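Local coordinates for protein beta-catenin homolog sys-1 (Caenorhabditis elegans, PDB 3C2H) that acts as a transcriptional coregulator in the Wnt signalling asymmetry pathway, binding the TCF transcription factor POP-1 directly to activate or repress target genes, at residues T525-L530 / I566-V571; S445-E450 / E492-H497; Q430-I435 / P475-D480; L457-S462 / Q515-Q520; P337-I342 / N392-I397. All coordinates share one frame; numbering follows the deposited sequence.

Interaction 1 of 5, residues T525-L530 / I566-V571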
# COMPACT_ATOMS: atom_id res chain seq x y z
N THR A 525 -16.33 -18.55 -17.14
CA THR A 525 -16.99 -19.84 -16.94
C THR A 525 -17.43 -20.41 -18.29
O THR A 525 -17.06 -21.53 -18.66
CB THR A 525 -18.20 -19.72 -15.97
OG1 THR A 525 -17.73 -19.38 -14.66
CG2 THR A 525 -18.97 -21.04 -15.91
N ILE A 526 -18.19 -19.61 -19.03
CA ILE A 526 -18.63 -19.99 -20.37
C ILE A 526 -17.44 -20.30 -21.26
O ILE A 526 -17.42 -21.32 -21.97
CB ILE A 526 -19.48 -18.88 -21.02
CG1 ILE A 526 -20.70 -18.52 -20.15
CG2 ILE A 526 -19.87 -19.27 -22.44
CD1 ILE A 526 -21.56 -19.70 -19.69
N SER A 527 -16.43 -19.44 -21.20
CA SER A 527 -15.25 -19.59 -22.01
C SER A 527 -14.48 -20.87 -21.67
O SER A 527 -14.03 -21.59 -22.56
CB SER A 527 -14.37 -18.35 -21.89
OG SER A 527 -13.26 -18.45 -22.75
N LEU A 528 -14.37 -21.17 -20.38
CA LEU A 528 -13.68 -22.40 -19.95
C LEU A 528 -14.45 -23.69 -20.28
O LEU A 528 -13.83 -24.70 -20.59
CB LEU A 528 -13.30 -22.37 -18.46
CG LEU A 528 -12.55 -23.58 -17.91
CD1 LEU A 528 -11.28 -23.91 -18.71
CD2 LEU A 528 -12.21 -23.37 -16.46
N LEU A 529 -15.78 -23.63 -20.21
CA LEU A 529 -16.61 -24.77 -20.59
C LEU A 529 -16.40 -25.14 -22.06
O LEU A 529 -16.30 -26.33 -22.39
CB LEU A 529 -18.09 -24.53 -20.28
CG LEU A 529 -18.47 -24.48 -18.79
CD1 LEU A 529 -19.94 -24.16 -18.65
CD2 LEU A 529 -18.13 -25.76 -18.05
N LEU A 530 -16.30 -24.14 -22.93
CA LEU A 530 -15.97 -24.38 -24.34
C LEU A 530 -14.56 -24.95 -24.53
O LEU A 530 -14.38 -25.93 -25.25
CB LEU A 530 -16.13 -23.11 -25.18
CG LEU A 530 -17.58 -22.70 -25.41
CD1 LEU A 530 -17.64 -21.34 -26.04
CD2 LEU A 530 -18.34 -23.76 -26.24
N ILE A 566 -21.62 -13.33 -26.44
CA ILE A 566 -22.85 -13.78 -27.08
C ILE A 566 -22.61 -15.06 -27.87
O ILE A 566 -23.33 -16.05 -27.70
CB ILE A 566 -23.45 -12.68 -27.99
CG1 ILE A 566 -23.75 -11.41 -27.18
CG2 ILE A 566 -24.73 -13.18 -28.65
CD1 ILE A 566 -23.93 -10.14 -28.01
N HIS A 567 -21.58 -15.05 -28.71
CA HIS A 567 -21.24 -16.20 -29.52
C HIS A 567 -20.95 -17.43 -28.66
O HIS A 567 -21.38 -18.53 -28.99
CB HIS A 567 -20.06 -15.89 -30.45
CG HIS A 567 -19.70 -17.01 -31.37
ND1 HIS A 567 -20.56 -17.48 -32.34
CD2 HIS A 567 -18.58 -17.76 -31.46
CE1 HIS A 567 -19.98 -18.48 -32.99
NE2 HIS A 567 -18.78 -18.67 -32.47
N ASN A 568 -20.23 -17.22 -27.56
CA ASN A 568 -19.88 -18.30 -26.64
C ASN A 568 -21.10 -18.89 -25.93
O ASN A 568 -21.20 -20.11 -25.77
CB ASN A 568 -18.85 -17.83 -25.61
CG ASN A 568 -17.42 -17.80 -26.17
OD1 ASN A 568 -17.15 -18.27 -27.27
ND2 ASN A 568 -16.51 -17.26 -25.38
N VAL A 569 -22.02 -18.02 -25.52
CA VAL A 569 -23.23 -18.47 -24.87
C VAL A 569 -24.02 -19.36 -25.84
O VAL A 569 -24.39 -20.48 -25.50
CB VAL A 569 -24.08 -17.30 -24.36
CG1 VAL A 569 -25.53 -17.69 -24.21
CG2 VAL A 569 -23.53 -16.79 -23.03
N LEU A 570 -24.22 -18.86 -27.06
CA LEU A 570 -24.94 -19.57 -28.10
C LEU A 570 -24.30 -20.93 -28.42
O LEU A 570 -25.00 -21.94 -28.49
CB LEU A 570 -25.04 -18.71 -29.36
CG LEU A 570 -25.83 -17.40 -29.25
CD1 LEU A 570 -25.42 -16.45 -30.36
CD2 LEU A 570 -27.34 -17.62 -29.26
N VAL A 571 -22.99 -20.95 -28.59
CA VAL A 571 -22.30 -22.18 -28.97
C VAL A 571 -22.32 -23.21 -27.84
O VAL A 571 -22.56 -24.40 -28.09
CB VAL A 571 -20.88 -21.90 -29.49
CG1 VAL A 571 -20.11 -23.19 -29.72
CG2 VAL A 571 -20.95 -21.12 -30.78
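N568 meets I526 and L530 where helix 515-535 runs beside helix 563-579, the short axes 9.5 Å apart and inclined at 52°. The asparagine CB points at the other helix and lies 3.6 Å from I526 CG2, with L530 CD1 nearly as close to it. One atom further on, N568 CG also rests against L530 CD1. With N568 CG anti to its carbonyl carbon (chi1 -80°), the amide is carried past the leucine, and OD1 comes 3.3 Å from L530 CD1. ND2, on the other branch, lies 4.2 Å from S527 CB. The second methyl of L530 turns to V571, CD2 to CG1 at 3.9 Å, the two side chains crossing at about a right angle. I526 is covered further by F565 and V572 of helix 563-579 and by L555. The helices are thus joined here by van der Waals packing alone: the N568 amide, its OD1 included, is turned against leucine methyl carbon and forms no hydrogen bond across these two segments.

Interaction 2 of 5, residues S445-E450 / E492-H497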
# COMPACT_ATOMS: atom_id res chain seq x y z
N SER A 445 -10.30 -26.93 -5.23
CA SER A 445 -10.82 -26.62 -3.90
C SER A 445 -11.10 -25.14 -3.76
O SER A 445 -12.12 -24.77 -3.20
CB SER A 445 -9.83 -27.07 -2.83
OG SER A 445 -9.42 -28.41 -3.07
N CYS A 446 -10.21 -24.30 -4.28
CA CYS A 446 -10.38 -22.85 -4.20
C CYS A 446 -11.63 -22.36 -4.92
O CYS A 446 -12.28 -21.40 -4.47
CB CYS A 446 -9.15 -22.13 -4.75
SG CYS A 446 -7.75 -22.24 -3.64
N LEU A 447 -11.95 -23.03 -6.01
CA LEU A 447 -13.16 -22.78 -6.80
C LEU A 447 -14.45 -23.04 -6.05
O LEU A 447 -15.44 -22.35 -6.27
CB LEU A 447 -13.13 -23.66 -8.04
CG LEU A 447 -12.84 -23.02 -9.38
CD1 LEU A 447 -12.18 -21.65 -9.26
CD2 LEU A 447 -12.03 -24.00 -10.23
N SER A 448 -14.43 -24.03 -5.16
CA SER A 448 -15.65 -24.58 -4.59
C SER A 448 -15.73 -24.68 -3.06
O SER A 448 -16.77 -25.06 -2.52
CB SER A 448 -15.91 -25.94 -5.21
OG SER A 448 -15.05 -26.90 -4.62
N CYS A 449 -14.64 -24.37 -2.35
CA CYS A 449 -14.69 -24.39 -0.89
C CYS A 449 -15.83 -23.51 -0.37
O CYS A 449 -16.12 -22.45 -0.93
CB CYS A 449 -13.35 -23.97 -0.27
SG CYS A 449 -12.72 -22.34 -0.78
N GLU A 450 -16.50 -23.97 0.69
CA GLU A 450 -17.50 -23.15 1.38
C GLU A 450 -16.77 -22.06 2.15
O GLU A 450 -17.22 -21.63 3.22
CB GLU A 450 -18.40 -23.98 2.30
N GLU A 492 -15.87 -34.48 -6.91
CA GLU A 492 -16.20 -33.87 -8.20
C GLU A 492 -14.95 -33.64 -9.04
O GLU A 492 -13.84 -33.53 -8.51
CB GLU A 492 -16.92 -32.54 -8.00
CG GLU A 492 -18.37 -32.65 -7.57
CD GLU A 492 -18.99 -31.31 -7.18
OE1 GLU A 492 -18.25 -30.38 -6.76
OE2 GLU A 492 -20.23 -31.19 -7.26
N ASN A 493 -15.14 -33.59 -10.36
CA ASN A 493 -14.06 -33.22 -11.25
C ASN A 493 -14.13 -31.73 -11.58
O ASN A 493 -14.97 -31.01 -11.04
CB ASN A 493 -14.03 -34.12 -12.51
CG ASN A 493 -15.06 -33.73 -13.57
OD1 ASN A 493 -16.05 -33.03 -13.32
ND2 ASN A 493 -14.82 -34.20 -14.79
N LEU A 494 -13.25 -31.28 -12.47
CA LEU A 494 -13.09 -29.86 -12.74
C LEU A 494 -14.39 -29.17 -13.07
O LEU A 494 -14.59 -28.01 -12.72
CB LEU A 494 -12.07 -29.64 -13.85
CG LEU A 494 -11.65 -28.20 -14.15
CD1 LEU A 494 -11.18 -27.47 -12.89
CD2 LEU A 494 -10.57 -28.20 -15.20
N ILE A 495 -15.29 -29.89 -13.74
CA ILE A 495 -16.55 -29.31 -14.19
C ILE A 495 -17.41 -28.90 -13.01
O ILE A 495 -17.98 -27.81 -13.00
CB ILE A 495 -17.34 -30.30 -15.06
CG1 ILE A 495 -16.40 -31.14 -15.93
CG2 ILE A 495 -18.39 -29.56 -15.90
CD1 ILE A 495 -15.89 -30.42 -17.14
N GLY A 496 -17.49 -29.77 -12.00
CA GLY A 496 -18.31 -29.52 -10.82
C GLY A 496 -17.87 -28.31 -10.03
O GLY A 496 -18.70 -27.53 -9.59
N HIS A 497 -16.57 -28.17 -9.85
CA HIS A 497 -15.98 -27.04 -9.15
C HIS A 497 -16.19 -25.76 -9.96
O HIS A 497 -16.53 -24.70 -9.40
CB HIS A 497 -14.50 -27.29 -8.88
CG HIS A 497 -14.25 -28.51 -8.04
ND1 HIS A 497 -14.23 -28.47 -6.66
CD2 HIS A 497 -14.02 -29.79 -8.39
CE1 HIS A 497 -14.00 -29.69 -6.20
NE2 HIS A 497 -13.87 -30.51 -7.22
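The imidazole of H497 has E492 OE1 over the centre of one face, 4.3 Å above the plane, while S448 OG and E492 O lie in plane at its edge. S448 OG is 2.7 Å from H497 ND1 in a hydrogen bond whose donor may be either group. The serine hydroxyl sits between its backbone N and carbonyl carbon (chi1 77°), and S448 CB also approaches ND1. On the other nitrogen, H497 NE2 gives a weak bond to E492 O at 3.3 Å, and D487 OD1 is a second weak partner, so both ring nitrogens have polar contacts that limit rotation of the ring. Beside it, L447 CB rests 3.8 Å from H497 O, and L447 CD2 reaches L494 CD1 at 4.5 Å. A leucine in place of H497 would probably leave the S448 hydroxyl without its mate across the contact and E492 O without the NE2 donor. N493 caps the helix start, its OD1 accepting from I495 N with the donor above the carbonyl plane. The contact joins the C-terminal end of helix 437-448 to the first turn of helix 494-507, and F468 of helix 457-472 packs on both L447 and L494.

Interaction 3 of 5, residues Q430-I435 / P475-D480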
# COMPACT_ATOMS: atom_id res chain seq x y z
N GLN A 430 8.32 -26.82 -16.47
CA GLN A 430 7.90 -26.02 -15.32
C GLN A 430 6.41 -25.69 -15.41
O GLN A 430 5.68 -25.90 -14.44
CB GLN A 430 8.75 -24.75 -15.16
CG GLN A 430 10.04 -24.98 -14.36
CD GLN A 430 11.03 -23.80 -14.42
OE1 GLN A 430 10.65 -22.63 -14.38
NE2 GLN A 430 12.31 -24.13 -14.49
N VAL A 431 5.96 -25.23 -16.58
CA VAL A 431 4.54 -24.98 -16.84
C VAL A 431 3.67 -26.23 -16.64
O VAL A 431 2.56 -26.15 -16.11
CB VAL A 431 4.31 -24.41 -18.27
CG1 VAL A 431 2.83 -24.33 -18.60
CG2 VAL A 431 4.92 -23.05 -18.40
N CYS A 432 4.18 -27.38 -17.05
CA CYS A 432 3.44 -28.64 -16.96
C CYS A 432 3.30 -29.16 -15.54
O CYS A 432 2.58 -30.12 -15.30
CB CYS A 432 4.07 -29.69 -17.87
SG CYS A 432 3.67 -29.39 -19.60
N LYS A 433 3.98 -28.52 -14.59
CA LYS A 433 3.81 -28.85 -13.17
C LYS A 433 2.40 -28.45 -12.71
O LYS A 433 1.87 -28.98 -11.73
CB LYS A 433 4.85 -28.15 -12.30
CG LYS A 433 6.30 -28.55 -12.57
CD LYS A 433 7.25 -28.02 -11.48
CE LYS A 433 7.06 -28.76 -10.14
NZ LYS A 433 7.09 -30.26 -10.30
N PHE A 434 1.82 -27.50 -13.42
CA PHE A 434 0.52 -27.02 -13.05
C PHE A 434 -0.63 -27.95 -13.44
O PHE A 434 -1.77 -27.68 -13.09
CB PHE A 434 0.33 -25.59 -13.57
CG PHE A 434 0.95 -24.54 -12.68
CD1 PHE A 434 0.23 -24.00 -11.62
CD2 PHE A 434 2.26 -24.12 -12.89
CE1 PHE A 434 0.79 -23.04 -10.79
CE2 PHE A 434 2.85 -23.16 -12.07
CZ PHE A 434 2.11 -22.62 -11.02
N ILE A 435 -0.35 -29.06 -14.14
CA ILE A 435 -1.41 -30.04 -14.37
C ILE A 435 -1.23 -31.32 -13.57
O ILE A 435 -2.00 -32.26 -13.74
CB ILE A 435 -1.75 -30.31 -15.88
CG1 ILE A 435 -0.51 -30.66 -16.69
CG2 ILE A 435 -2.49 -29.11 -16.49
CD1 ILE A 435 -0.14 -32.12 -16.64
N PRO A 475 -0.35 -25.28 -26.27
CA PRO A 475 -0.05 -26.43 -27.14
C PRO A 475 0.71 -27.57 -26.47
O PRO A 475 0.33 -28.73 -26.64
CB PRO A 475 0.81 -25.81 -28.25
CG PRO A 475 0.36 -24.38 -28.31
CD PRO A 475 0.08 -24.01 -26.88
N PHE A 476 1.75 -27.26 -25.71
CA PHE A 476 2.58 -28.30 -25.07
C PHE A 476 2.05 -28.87 -23.75
O PHE A 476 2.67 -29.77 -23.18
CB PHE A 476 4.01 -27.81 -24.85
CG PHE A 476 4.11 -26.54 -24.06
CD1 PHE A 476 4.12 -26.57 -22.67
CD2 PHE A 476 4.21 -25.31 -24.71
CE1 PHE A 476 4.23 -25.39 -21.94
CE2 PHE A 476 4.31 -24.13 -23.99
CZ PHE A 476 4.32 -24.17 -22.60
N VAL A 477 0.94 -28.35 -23.25
CA VAL A 477 0.36 -28.83 -22.00
C VAL A 477 -0.53 -30.05 -22.30
O VAL A 477 -1.45 -29.95 -23.11
CB VAL A 477 -0.45 -27.70 -21.28
CG1 VAL A 477 -1.32 -28.24 -20.17
CG2 VAL A 477 0.50 -26.65 -20.73
N PRO A 478 -0.25 -31.20 -21.66
CA PRO A 478 -1.09 -32.39 -21.82
C PRO A 478 -2.49 -32.17 -21.26
O PRO A 478 -2.65 -31.60 -20.18
CB PRO A 478 -0.37 -33.47 -21.00
CG PRO A 478 0.51 -32.72 -20.07
CD PRO A 478 0.91 -31.46 -20.79
N LYS A 479 -3.50 -32.64 -21.99
CA LYS A 479 -4.90 -32.39 -21.66
C LYS A 479 -5.67 -33.65 -21.28
O LYS A 479 -6.78 -33.58 -20.77
CB LYS A 479 -5.57 -31.66 -22.82
CG LYS A 479 -5.22 -30.19 -22.82
CD LYS A 479 -4.82 -29.68 -24.18
CE LYS A 479 -4.00 -28.40 -24.01
NZ LYS A 479 -3.76 -27.70 -25.30
N ASP A 480 -5.05 -34.80 -21.54
CA ASP A 480 -5.61 -36.12 -21.27
C ASP A 480 -6.19 -36.26 -19.85
O ASP A 480 -7.34 -36.67 -19.69
CB ASP A 480 -4.54 -37.22 -21.48
CG ASP A 480 -4.12 -37.38 -22.94
OD1 ASP A 480 -4.28 -36.42 -23.74
OD2 ASP A 480 -3.60 -38.48 -23.29
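C432 and V477 bring the two backbones nearest, their CA atoms 5.9 Å apart, where residues 430-435, which continue from helix 425-431, face an irregular segment between helices 457-472 and 494-507. The side chains meet in a row. V431 CG1 touches two partners, 3.8 Å from F476 CE1 and 3.9 Å from V477 CG2, and its side chain crosses both at about a right angle. V431 CB is at the edge of the phenyl ring, in its plane. C432 SG also approaches that edge, near the ring plane and 4.2 Å from F476 CD1, while its closest neighbour is P478 CD at 3.6 Å. I435 completes the row. Its CG1 stands between the backbone N and the carbonyl carbon (chi1 52°), and the branch brings CD1 to P478 CG at 3.5 Å; its other branch, CG2, reaches V477 CG1 at 4.0 Å, the two side chains sliding past each other in opposite directions. Beyond the segments, W412, L409 and L471 cover V431, and A423 touches F476. The side chains meet one another through apolar atoms, and C432 SG also lies near F476 O; neither a hydrogen bond nor a salt bridge joins the segments. The irregular segment therefore lies against residues 431-435 through a valine, a proline and the edge of a phenylalanine, held by apolar packing without a directional bond.

Interaction 4 of 5, residues L457-S462 / Q515-Q520; sequences LLELRS and QSTKQQ
L458 and T517 slide past each other in opposite directions across the gap between helices 457-472 and 515-535. CG of L458 is anti to its backbone N (chi1 180°), which extends the leucine so that CD2 lies 3.8 Å from T517 CB. The same methyl is 3.8 Å from K518 CG, but here the side chains cross at about a right angle: the aliphatic base of the lysine passes over the leucine while its NZ goes on to P509 O. T517 CG2 touches both L458 CG, at 3.9 Å, and S462 CB, at 4.1 Å. One turn along, S462 OG points at the side of the Q520 chain, close to CG; NE2 is also near that hydroxyl, but the angle is too poor for a hydrogen bond. L521 and W504 add to the apolar surroundings of L458. The short axes are 9.5 Å apart and run 27° from parallel, an arrangement consistent with the near-parallel stacking of helices in armadillo-type superhelices such as that of beta-catenin.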
# COMPACT_ATOMS: atom_id res chain seq x y z
N LEU A 457 -11.74 -13.47 -2.59
CA LEU A 457 -12.19 -14.73 -3.16
C LEU A 457 -12.74 -14.56 -4.57
O LEU A 457 -12.49 -15.38 -5.44
CB LEU A 457 -13.22 -15.41 -2.26
CG LEU A 457 -13.58 -16.88 -2.54
CD1 LEU A 457 -12.36 -17.82 -2.50
CD2 LEU A 457 -14.61 -17.36 -1.55
N LEU A 458 -13.50 -13.50 -4.79
CA LEU A 458 -14.09 -13.28 -6.10
C LEU A 458 -13.02 -13.20 -7.19
O LEU A 458 -13.16 -13.83 -8.24
CB LEU A 458 -14.95 -12.02 -6.10
CG LEU A 458 -15.61 -11.69 -7.44
CD1 LEU A 458 -16.51 -12.84 -7.94
CD2 LEU A 458 -16.38 -10.38 -7.36
N GLU A 459 -11.97 -12.43 -6.92
CA GLU A 459 -10.88 -12.23 -7.87
C GLU A 459 -10.02 -13.49 -8.01
O GLU A 459 -9.48 -13.74 -9.09
CB GLU A 459 -10.03 -11.03 -7.46
CG GLU A 459 -9.83 -9.99 -8.58
CD GLU A 459 -8.38 -9.51 -8.73
OE1 GLU A 459 -8.15 -8.29 -8.62
OE2 GLU A 459 -7.47 -10.35 -8.96
N LEU A 460 -9.89 -14.27 -6.94
CA LEU A 460 -9.16 -15.53 -7.01
C LEU A 460 -9.86 -16.48 -7.99
O LEU A 460 -9.24 -17.03 -8.89
CB LEU A 460 -9.06 -16.19 -5.63
CG LEU A 460 -8.32 -17.54 -5.62
CD1 LEU A 460 -6.88 -17.39 -6.09
CD2 LEU A 460 -8.37 -18.28 -4.26
N ARG A 461 -11.17 -16.64 -7.81
CA ARG A 461 -11.98 -17.56 -8.58
C ARG A 461 -12.01 -17.17 -10.06
O ARG A 461 -11.89 -18.03 -10.93
CB ARG A 461 -13.38 -17.70 -7.95
CG ARG A 461 -13.33 -18.55 -6.68
CD ARG A 461 -14.61 -18.63 -5.86
NE ARG A 461 -14.40 -19.65 -4.82
CZ ARG A 461 -15.29 -20.08 -3.93
NH1 ARG A 461 -16.52 -19.59 -3.87
NH2 ARG A 461 -14.93 -21.03 -3.06
N SER A 462 -12.14 -15.89 -10.34
CA SER A 462 -12.09 -15.42 -11.71
C SER A 462 -10.71 -15.68 -12.35
O SER A 462 -10.61 -15.98 -13.53
CB SER A 462 -12.43 -13.94 -11.77
OG SER A 462 -12.37 -13.48 -13.10
N GLN A 515 -19.42 -5.75 -9.44
CA GLN A 515 -20.14 -6.15 -10.66
C GLN A 515 -19.24 -6.50 -11.84
O GLN A 515 -19.50 -7.45 -12.57
CB GLN A 515 -21.16 -5.09 -11.10
CG GLN A 515 -22.59 -5.34 -10.60
CD GLN A 515 -23.20 -6.66 -11.09
OE1 GLN A 515 -22.81 -7.20 -12.14
NE2 GLN A 515 -24.16 -7.18 -10.34
N SER A 516 -18.18 -5.71 -12.00
CA SER A 516 -17.22 -5.89 -13.08
C SER A 516 -16.56 -7.29 -13.06
O SER A 516 -16.48 -7.96 -14.09
CB SER A 516 -16.17 -4.79 -13.01
OG SER A 516 -15.23 -4.93 -14.05
N THR A 517 -16.10 -7.72 -11.90
CA THR A 517 -15.44 -9.01 -11.76
C THR A 517 -16.41 -10.18 -11.84
O THR A 517 -16.08 -11.22 -12.42
CB THR A 517 -14.63 -9.08 -10.46
OG1 THR A 517 -13.87 -7.88 -10.32
CG2 THR A 517 -13.67 -10.25 -10.48
N LYS A 518 -17.60 -10.03 -11.27
CA LYS A 518 -18.62 -11.06 -11.33
C LYS A 518 -18.93 -11.39 -12.78
O LYS A 518 -18.99 -12.55 -13.17
CB LYS A 518 -19.90 -10.63 -10.59
CG LYS A 518 -19.77 -10.64 -9.08
CD LYS A 518 -20.78 -9.73 -8.41
CE LYS A 518 -21.92 -10.50 -7.78
NZ LYS A 518 -22.94 -9.56 -7.24
N GLN A 519 -19.09 -10.34 -13.58
CA GLN A 519 -19.33 -10.50 -15.00
C GLN A 519 -18.15 -11.21 -15.67
O GLN A 519 -18.37 -12.07 -16.51
CB GLN A 519 -19.62 -9.15 -15.65
CG GLN A 519 -19.72 -9.18 -17.18
CD GLN A 519 -20.95 -9.91 -17.69
OE1 GLN A 519 -22.04 -9.78 -17.13
NE2 GLN A 519 -20.79 -10.67 -18.76
N GLN A 520 -16.92 -10.87 -15.31
CA GLN A 520 -15.79 -11.52 -15.98
C GLN A 520 -15.66 -12.98 -15.55
O GLN A 520 -15.23 -13.81 -16.34
CB GLN A 520 -14.47 -10.75 -15.83
CG GLN A 520 -13.63 -11.11 -14.61
CD GLN A 520 -12.21 -10.56 -14.67
OE1 GLN A 520 -11.68 -10.26 -15.74
NE2 GLN A 520 -11.58 -10.43 -13.49

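Interaction 5 of 5, residues P337-I342 / N392-I397; sequences PDDEVI and NRVCEI
E340 and R393 face each other in a two-pronged salt bridge whose flat groups are not coplanar, the carboxylate and guanidinium planes being 47° apart. R393 NH2 points at E340 OE1 with an N-H...O angle of 168°; the modelled separation is very short, and its exact value is doubtful at this resolution. The second prong, R393 NE to E340 OE2, is weak, at 2.7 Å with an angle of only 117°. E340 OE1 lies at the edge of the guanidinium, near its plane. Bends at chi2 in both residues bring the groups together, and the side chains cross at about a right angle. On its other side R393 NH1 makes a weak, 3.5 Å salt bridge to E396 OE1, and Y343 adds a cation-pi contact. A methionine in place of R393 would probably leave the carboxylates of E340 and E396 without the positive charge they share. Next to this network I397 CD1 packs on I342 CG2 at 3.8 Å and also lies against the backbone oxygen D339 O, at 3.5 Å. The D339 carboxylate is held by Y379 and K390. The contact sets the first turn of helix 339-353 against helix 388-409, with I375 of helix 368-378 touching both I342 and I397 and R302 of helix 298-311 reaching E340.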
# COMPACT_ATOMS: atom_id res chain seq x y z
N PRO A 337 10.15 -16.28 5.67
CA PRO A 337 9.04 -16.95 6.33
C PRO A 337 7.79 -16.09 6.54
O PRO A 337 6.76 -16.61 6.96
CB PRO A 337 9.63 -17.36 7.68
CG PRO A 337 10.65 -16.32 7.97
CD PRO A 337 11.22 -15.92 6.62
N ASP A 338 7.86 -14.80 6.25
CA ASP A 338 6.72 -13.94 6.55
C ASP A 338 5.74 -13.84 5.37
O ASP A 338 6.14 -13.55 4.24
CB ASP A 338 7.21 -12.56 7.00
CG ASP A 338 6.07 -11.63 7.36
OD1 ASP A 338 6.17 -10.43 7.02
OD2 ASP A 338 5.08 -12.08 7.96
N ASP A 339 4.46 -14.06 5.64
CA ASP A 339 3.42 -14.00 4.61
C ASP A 339 3.15 -12.61 4.01
O ASP A 339 2.65 -12.52 2.89
CB ASP A 339 2.11 -14.63 5.09
CG ASP A 339 2.06 -16.14 4.85
OD1 ASP A 339 3.01 -16.71 4.27
OD2 ASP A 339 1.05 -16.76 5.24
N GLU A 340 3.47 -11.55 4.76
CA GLU A 340 3.33 -10.18 4.25
C GLU A 340 4.36 -9.90 3.18
O GLU A 340 4.10 -9.16 2.24
CB GLU A 340 3.48 -9.15 5.37
CG GLU A 340 2.24 -8.98 6.25
CD GLU A 340 0.99 -8.60 5.46
OE1 GLU A 340 1.10 -7.76 4.53
OE2 GLU A 340 -0.10 -9.14 5.77
N VAL A 341 5.54 -10.49 3.33
CA VAL A 341 6.58 -10.33 2.34
C VAL A 341 6.22 -11.15 1.09
O VAL A 341 6.23 -10.61 -0.02
CB VAL A 341 7.95 -10.73 2.92
CG1 VAL A 341 9.02 -10.77 1.84
CG2 VAL A 341 8.35 -9.76 4.01
N ILE A 342 5.86 -12.41 1.29
CA ILE A 342 5.43 -13.28 0.21
C ILE A 342 4.37 -12.55 -0.59
O ILE A 342 4.41 -12.53 -1.82
CB ILE A 342 4.82 -14.60 0.73
CG1 ILE A 342 5.79 -15.36 1.66
CG2 ILE A 342 4.34 -15.48 -0.44
CD1 ILE A 342 7.19 -15.55 1.12
N ASN A 392 -7.54 -14.66 3.91
CA ASN A 392 -7.62 -13.65 2.86
C ASN A 392 -6.27 -13.30 2.24
O ASN A 392 -6.18 -12.96 1.06
CB ASN A 392 -8.27 -12.38 3.38
CG ASN A 392 -8.61 -11.41 2.27
OD1 ASN A 392 -9.17 -11.80 1.24
ND2 ASN A 392 -8.27 -10.14 2.45
N ARG A 393 -5.22 -13.38 3.07
CA ARG A 393 -3.87 -13.10 2.62
C ARG A 393 -3.42 -14.26 1.74
O ARG A 393 -2.94 -14.03 0.63
CB ARG A 393 -2.91 -12.90 3.82
CG ARG A 393 -1.78 -11.86 3.61
CD ARG A 393 -2.34 -10.51 3.14
NE ARG A 393 -1.48 -9.35 3.42
CZ ARG A 393 -1.86 -8.08 3.28
NH1 ARG A 393 -3.09 -7.77 2.87
NH2 ARG A 393 -1.02 -7.10 3.55
N VAL A 394 -3.61 -15.49 2.23
CA VAL A 394 -3.27 -16.68 1.44
C VAL A 394 -4.00 -16.64 0.09
O VAL A 394 -3.43 -16.98 -0.95
CB VAL A 394 -3.62 -17.99 2.19
CG1 VAL A 394 -3.67 -19.17 1.23
CG2 VAL A 394 -2.62 -18.25 3.31
N CYS A 395 -5.24 -16.17 0.14
CA CYS A 395 -6.09 -16.09 -1.02
C CYS A 395 -5.49 -15.09 -2.00
O CYS A 395 -5.46 -15.34 -3.21
CB CYS A 395 -7.50 -15.72 -0.57
SG CYS A 395 -8.68 -15.33 -1.88
N GLU A 396 -4.97 -13.98 -1.47
CA GLU A 396 -4.31 -12.96 -2.29
C GLU A 396 -2.92 -13.40 -2.81
O GLU A 396 -2.49 -13.01 -3.91
CB GLU A 396 -4.20 -11.66 -1.50
CG GLU A 396 -5.55 -10.99 -1.26
CD GLU A 396 -5.48 -9.80 -0.28
OE1 GLU A 396 -4.85 -9.93 0.79
OE2 GLU A 396 -6.09 -8.75 -0.58
N ILE A 397 -2.23 -14.23 -2.04
CA ILE A 397 -0.95 -14.78 -2.46
C ILE A 397 -1.12 -15.73 -3.65
O ILE A 397 -0.35 -15.67 -4.61
CB ILE A 397 -0.21 -15.46 -1.29
CG1 ILE A 397 0.35 -14.39 -0.34
CG2 ILE A 397 0.89 -16.37 -1.80
CD1 ILE A 397 0.87 -14.90 0.98

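In the fold
Interaction 2 is the most buried of the five; the others are partly buried, and interaction 3 includes an exposed proline. Chemistry differs with place: interactions 1, 3 and 4 are held by packing, interaction 2 centres on a histidine-serine bond, and interaction 5 combines charged groups with an apolar layer. Interactions 1 and 4 share helix 515-535, their centres about 17 Å apart. Interactions 2 and 4 touch through R461, whose guanidinium probably donates to C446 O and C449 O, tying helix 457-472 to the end of helix 437-448. Interaction 5, nearest the chain's centre, meets interaction 4 where C395 packs against L457 and L460.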